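Local coordinates for putative rhamnosidase (PDB 3W5M), which hydrolyses terminal non-reducing alpha-L-rhamnose residues from citrus flavonoids and gum arabic, and binds L-rhamnose through a calcium-dependent carbohydrate-binding module, at residues P297-F309 / D420-D432. Numbering follows the deposited sequence.
Sequences PVASAANQLRHEF and DWRAASGPIVSAD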
loop_
_atom_site.group_PDB
_atom_site.type_symbol
_atom_site.label_atom_id
_atom_site.label_comp_id
_atom_site.label_asym_id
_atom_site.label_seq_id
_atom_site.Cartn_x
_atom_site.Cartn_y
_atom_site.Cartn_z
ATOM N N PRO A 297 -5.712 -8.350 27.018
ATOM C CA PRO A 297 -5.420 -7.028 26.462
ATOM C C PRO A 297 -4.346 -7.184 25.386
ATOM O O PRO A 297 -3.546 -8.121 25.447
ATOM C CB PRO A 297 -4.829 -6.245 27.652
ATOM C CG PRO A 297 -4.998 -7.100 28.856
ATOM C CD PRO A 297 -5.276 -8.507 28.415
ATOM N N VAL A 298 -4.359 -6.297 24.403
ATOM C CA VAL A 298 -3.394 -6.310 23.300
ATOM C C VAL A 298 -2.255 -5.325 23.602
ATOM O O VAL A 298 -2.506 -4.198 23.968
ATOM C CB VAL A 298 -4.083 -5.933 21.979
ATOM C CG1 VAL A 298 -3.057 -5.807 20.846
ATOM C CG2 VAL A 298 -5.145 -6.971 21.631
ATOM N N ALA A 299 -1.013 -5.758 23.477
ATOM C CA ALA A 299 0.100 -4.826 23.624
ATOM C C ALA A 299 0.740 -4.709 22.243
ATOM O O ALA A 299 0.823 -5.678 21.508
ATOM C CB ALA A 299 1.106 -5.322 24.658
ATOM N N SER A 300 1.162 -3.515 21.876
ATOM C CA SER A 300 1.712 -3.308 20.560
ATOM C C SER A 300 3.018 -2.527 20.617
ATOM O O SER A 300 3.253 -1.699 19.764
ATOM C CB SER A 300 0.691 -2.548 19.709
ATOM O OG SER A 300 -0.478 -3.332 19.503
ATOM N N ALA A 301 3.880 -2.796 21.599
ATOM C CA ALA A 301 5.092 -1.989 21.722
ATOM C C ALA A 301 6.048 -2.319 20.572
ATOM O O ALA A 301 5.952 -3.411 19.992
ATOM C CB ALA A 301 5.765 -2.244 23.064
ATOM N N ALA A 302 6.907 -1.357 20.209
ATOM C CA ALA A 302 8.059 -1.580 19.313
ATOM C C ALA A 302 9.246 -1.628 20.210
ATOM O O ALA A 302 9.790 -0.577 20.580
ATOM C CB ALA A 302 8.235 -0.462 18.316
ATOM N N ASN A 303 9.619 -2.830 20.623
ATOM C CA ASN A 303 10.740 -2.977 21.582
ATOM C C ASN A 303 12.111 -2.790 20.985
ATOM O O ASN A 303 12.291 -2.889 19.784
ATOM C CB ASN A 303 10.664 -4.346 22.272
ATOM C CG ASN A 303 9.472 -4.467 23.211
ATOM O OD1 ASN A 303 9.383 -3.784 24.214
ATOM N ND2 ASN A 303 8.540 -5.339 22.876
ATOM N N GLN A 304 13.101 -2.511 21.836
ATOM C CA GLN A 304 14.482 -2.422 21.426
ATOM C C GLN A 304 15.250 -3.729 21.648
ATOM O O GLN A 304 15.150 -4.326 22.709
ATOM C CB GLN A 304 15.158 -1.306 22.222
ATOM C CG GLN A 304 14.534 0.067 21.941
ATOM C CD GLN A 304 15.180 1.178 22.760
ATOM O OE1 GLN A 304 15.798 0.934 23.822
ATOM N NE2 GLN A 304 14.997 2.412 22.308
ATOM N N LEU A 305 15.989 -4.165 20.633
ATOM C CA LEU A 305 16.820 -5.380 20.718
ATOM C C LEU A 305 18.243 -5.012 20.335
ATOM O O LEU A 305 18.452 -4.194 19.444
ATOM C CB LEU A 305 16.256 -6.477 19.812
ATOM C CG LEU A 305 15.008 -7.240 20.271
ATOM C CD1 LEU A 305 13.746 -6.406 20.345
ATOM C CD2 LEU A 305 14.769 -8.347 19.234
ATOM N N ARG A 306 19.244 -5.566 21.018
ATOM C CA ARG A 306 20.613 -5.177 20.693
ATOM C C ARG A 306 21.598 -6.266 21.029
ATOM O O ARG A 306 21.311 -7.135 21.857
ATOM C CB ARG A 306 21.056 -3.906 21.451
ATOM C CG ARG A 306 21.248 -4.129 22.949
ATOM C CD ARG A 306 21.566 -2.811 23.679
ATOM N NE ARG A 306 22.635 -2.022 23.051
ATOM C CZ ARG A 306 23.934 -2.126 23.325
ATOM N NH1 ARG A 306 24.366 -3.043 24.180
ATOM N NH2 ARG A 306 24.796 -1.331 22.707
ATOM N N HIS A 307 22.761 -6.146 20.406
ATOM C CA HIS A 307 23.870 -7.058 20.589
ATOM C C HIS A 307 25.189 -6.327 20.356
ATOM O O HIS A 307 25.394 -5.743 19.280
ATOM C CB HIS A 307 23.730 -8.184 19.587
ATOM C CG HIS A 307 24.853 -9.173 19.621
ATOM N ND1 HIS A 307 25.211 -9.860 20.760
ATOM C CD2 HIS A 307 25.673 -9.615 18.640
ATOM C CE1 HIS A 307 26.212 -10.680 20.484
ATOM N NE2 HIS A 307 26.522 -10.541 19.209
ATOM N N GLU A 308 26.093 -6.382 21.342
ATOM C CA GLU A 308 27.482 -5.934 21.124
ATOM C C GLU A 308 28.408 -7.094 20.780
ATOM O O GLU A 308 28.181 -8.235 21.222
ATOM C CB GLU A 308 28.034 -5.148 22.322
ATOM C CG GLU A 308 27.368 -3.778 22.449
ATOM C CD GLU A 308 27.990 -2.881 23.520
ATOM O OE1 GLU A 308 29.240 -2.866 23.643
ATOM O OE2 GLU A 308 27.216 -2.182 24.229
ATOM N N PHE A 309 29.416 -6.797 19.975
ATOM C CA PHE A 309 30.378 -7.788 19.511
ATOM C C PHE A 309 31.677 -7.094 19.120
ATOM O O PHE A 309 31.711 -5.879 18.856
ATOM C CB PHE A 309 29.807 -8.595 18.318
ATOM C CG PHE A 309 29.334 -7.727 17.176
ATOM C CD1 PHE A 309 28.095 -7.082 17.241
ATOM C CD2 PHE A 309 30.140 -7.520 16.068
ATOM C CE1 PHE A 309 27.687 -6.266 16.201
ATOM C CE2 PHE A 309 29.731 -6.716 15.013
ATOM C CZ PHE A 309 28.504 -6.076 15.088
ATOM N N ASP A 420 21.880 -14.585 22.566
ATOM C CA ASP A 420 22.713 -13.677 23.349
ATOM C C ASP A 420 22.253 -12.187 23.271
ATOM O O ASP A 420 22.768 -11.327 24.000
ATOM C CB ASP A 420 24.203 -13.861 23.009
ATOM C CG ASP A 420 24.492 -13.954 21.480
ATOM O OD1 ASP A 420 23.564 -14.147 20.625
ATOM O OD2 ASP A 420 25.697 -13.859 21.137
ATOM N N TRP A 421 21.283 -11.874 22.406
ATOM C CA TRP A 421 20.778 -10.491 22.299
ATOM C C TRP A 421 19.974 -10.085 23.537
ATOM O O TRP A 421 19.422 -10.927 24.257
ATOM C CB TRP A 421 19.886 -10.344 21.020
ATOM C CG TRP A 421 20.668 -10.299 19.719
ATOM C CD1 TRP A 421 21.648 -11.190 19.295
ATOM C CD2 TRP A 421 20.507 -9.357 18.661
ATOM N NE1 TRP A 421 22.113 -10.831 18.058
ATOM C CE2 TRP A 421 21.430 -9.705 17.644
ATOM C CE3 TRP A 421 19.679 -8.228 18.476
ATOM C CZ2 TRP A 421 21.538 -8.982 16.456
ATOM C CZ3 TRP A 421 19.781 -7.520 17.288
ATOM C CH2 TRP A 421 20.704 -7.890 16.299
ATOM N N ARG A 422 19.876 -8.778 23.790
ATOM C CA ARG A 422 19.162 -8.283 24.955
ATOM C C ARG A 422 18.096 -7.270 24.509
ATOM O O ARG A 422 18.239 -6.683 23.459
ATOM C CB ARG A 422 20.167 -7.679 25.943
ATOM C CG ARG A 422 21.056 -8.794 26.503
ATOM C CD ARG A 422 22.123 -8.324 27.459
ATOM N NE ARG A 422 21.607 -7.903 28.758
ATOM C CZ ARG A 422 21.062 -8.701 29.676
ATOM N NH1 ARG A 422 20.903 -10.003 29.456
ATOM N NH2 ARG A 422 20.666 -8.179 30.828
ATOM N N ALA A 423 17.060 -7.124 25.316
ATOM C CA ALA A 423 15.861 -6.356 24.981
ATOM C C ALA A 423 15.410 -5.438 26.097
ATOM O O ALA A 423 15.626 -5.721 27.292
ATOM C CB ALA A 423 14.734 -7.302 24.562
ATOM N N ALA A 424 14.775 -4.328 25.707
ATOM C CA ALA A 424 14.183 -3.358 26.642
ATOM C C ALA A 424 12.995 -2.713 25.959
ATOM O O ALA A 424 12.935 -2.691 24.716
ATOM C CB ALA A 424 15.185 -2.301 27.032
ATOM N N SER A 425 12.092 -2.140 26.755
ATOM C CA SER A 425 10.891 -1.483 26.206
ATOM C C SER A 425 11.234 -0.223 25.403
ATOM O O SER A 425 10.704 -0.027 24.309
ATOM C CB SER A 425 9.871 -1.202 27.319
ATOM O OG SER A 425 10.515 -0.587 28.417
ATOM N N GLY A 426 12.137 0.618 25.913
ATOM C CA GLY A 426 12.473 1.859 25.192
ATOM C C GLY A 426 11.275 2.813 25.087
ATOM O O GLY A 426 10.318 2.645 25.803
ATOM N N PRO A 427 11.324 3.796 24.164
ATOM C CA PRO A 427 10.304 4.846 24.163
ATOM C C PRO A 427 9.029 4.550 23.352
ATOM O O PRO A 427 8.012 5.239 23.524
ATOM C CB PRO A 427 11.033 6.017 23.525
ATOM C CG PRO A 427 12.041 5.417 22.622
ATOM C CD PRO A 427 12.401 4.065 23.197
ATOM N N ILE A 428 9.076 3.565 22.456
ATOM C CA ILE A 428 7.882 3.347 21.620
ATOM C C ILE A 428 6.889 2.422 22.313
ATOM O O ILE A 428 6.954 1.185 22.174
ATOM C CB ILE A 428 8.240 2.840 20.202
ATOM C CG1 ILE A 428 9.422 3.631 19.673
ATOM C CG2 ILE A 428 7.010 2.994 19.308
ATOM C CD1 ILE A 428 9.941 3.265 18.287
ATOM N N VAL A 429 5.963 3.044 23.047
ATOM C CA VAL A 429 5.021 2.371 23.934
ATOM C C VAL A 429 3.999 1.572 23.139
ATOM O O VAL A 429 3.621 0.448 23.508
ATOM C CB VAL A 429 4.308 3.437 24.809
ATOM C CG1 VAL A 429 3.270 2.809 25.710
ATOM C CG2 VAL A 429 5.357 4.195 25.637
ATOM N N SER A 430 3.567 2.132 22.023
ATOM C CA SER A 430 2.584 1.458 21.201
ATOM C C SER A 430 2.837 1.822 19.742
ATOM O O SER A 430 3.185 2.959 19.429
ATOM C CB SER A 430 1.196 1.907 21.633
ATOM O OG SER A 430 0.229 1.140 20.964
ATOM N N ALA A 431 2.694 0.864 18.830
ATOM C CA ALA A 431 2.921 1.176 17.421
ATOM C C ALA A 431 1.993 0.304 16.593
ATOM O O ALA A 431 2.162 -0.925 16.556
ATOM C CB ALA A 431 4.357 0.910 17.044
ATOM N N ASP A 432 1.033 0.932 15.939
ATOM C CA ASP A 432 0.055 0.166 15.161
ATOM C C ASP A 432 -0.182 0.883 13.860
ATOM O O ASP A 432 -0.268 2.109 13.836
ATOM C CB ASP A 432 -1.264 0.058 15.947
ATOM C CG ASP A 432 -2.277 -0.868 15.267
ATOM O OD1 ASP A 432 -2.212 -2.100 15.525
ATOM O OD2 ASP A 432 -3.127 -0.379 14.484
HETATM O O HOH W 1 1.165 -1.322 23.432
HETATM O O HOH W 2 10.862 1.381 22.081
HETATM O O HOH W 3 24.442 -9.290 23.180
#
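H307 lies over W421 in an offset stack, its ring tilted 14° from the indole's five-membered ring, with the centroids 4.6 Å apart. The CB methylene of H307 sits over that ring's face in a CH-pi contact, 3.4 Å from W421 CE2, and with CG anti to the backbone N (chi1 177°) the imidazole continues from there, nearly parallel to the indole and displaced. Farther round the indole, CE3 meets CB of L305 at 4.1 Å. W421 NE1 donates to the carbonyl of T416, a bond that helps fix the turn of the indole. With an alanine here, the H307 ring would probably lose its stacking partner and a gap open beside L305. A water ties H307 ND1 to the carbonyl of D420. R306 and Q304 leave the sheet on the face opposite L305 and A423: the R306 guanidinium grips E308 OE2 end-on through NH1 and NH2, with D455 as a second acidic partner and NE donating to the W448 carbonyl, while the extended Q304 lays its amide across G426 and P427, NE2 3.2 Å from P427 CD, OE1 bonding to T445 OG1 and NE2 to Y375 OH. Paired backbone hydrogen bonds join Q304 to A424 and R306 to R422: antiparallel pairing of neighbouring strands, 303-311 and 422-424, within one sheet of a beta-sandwich domain.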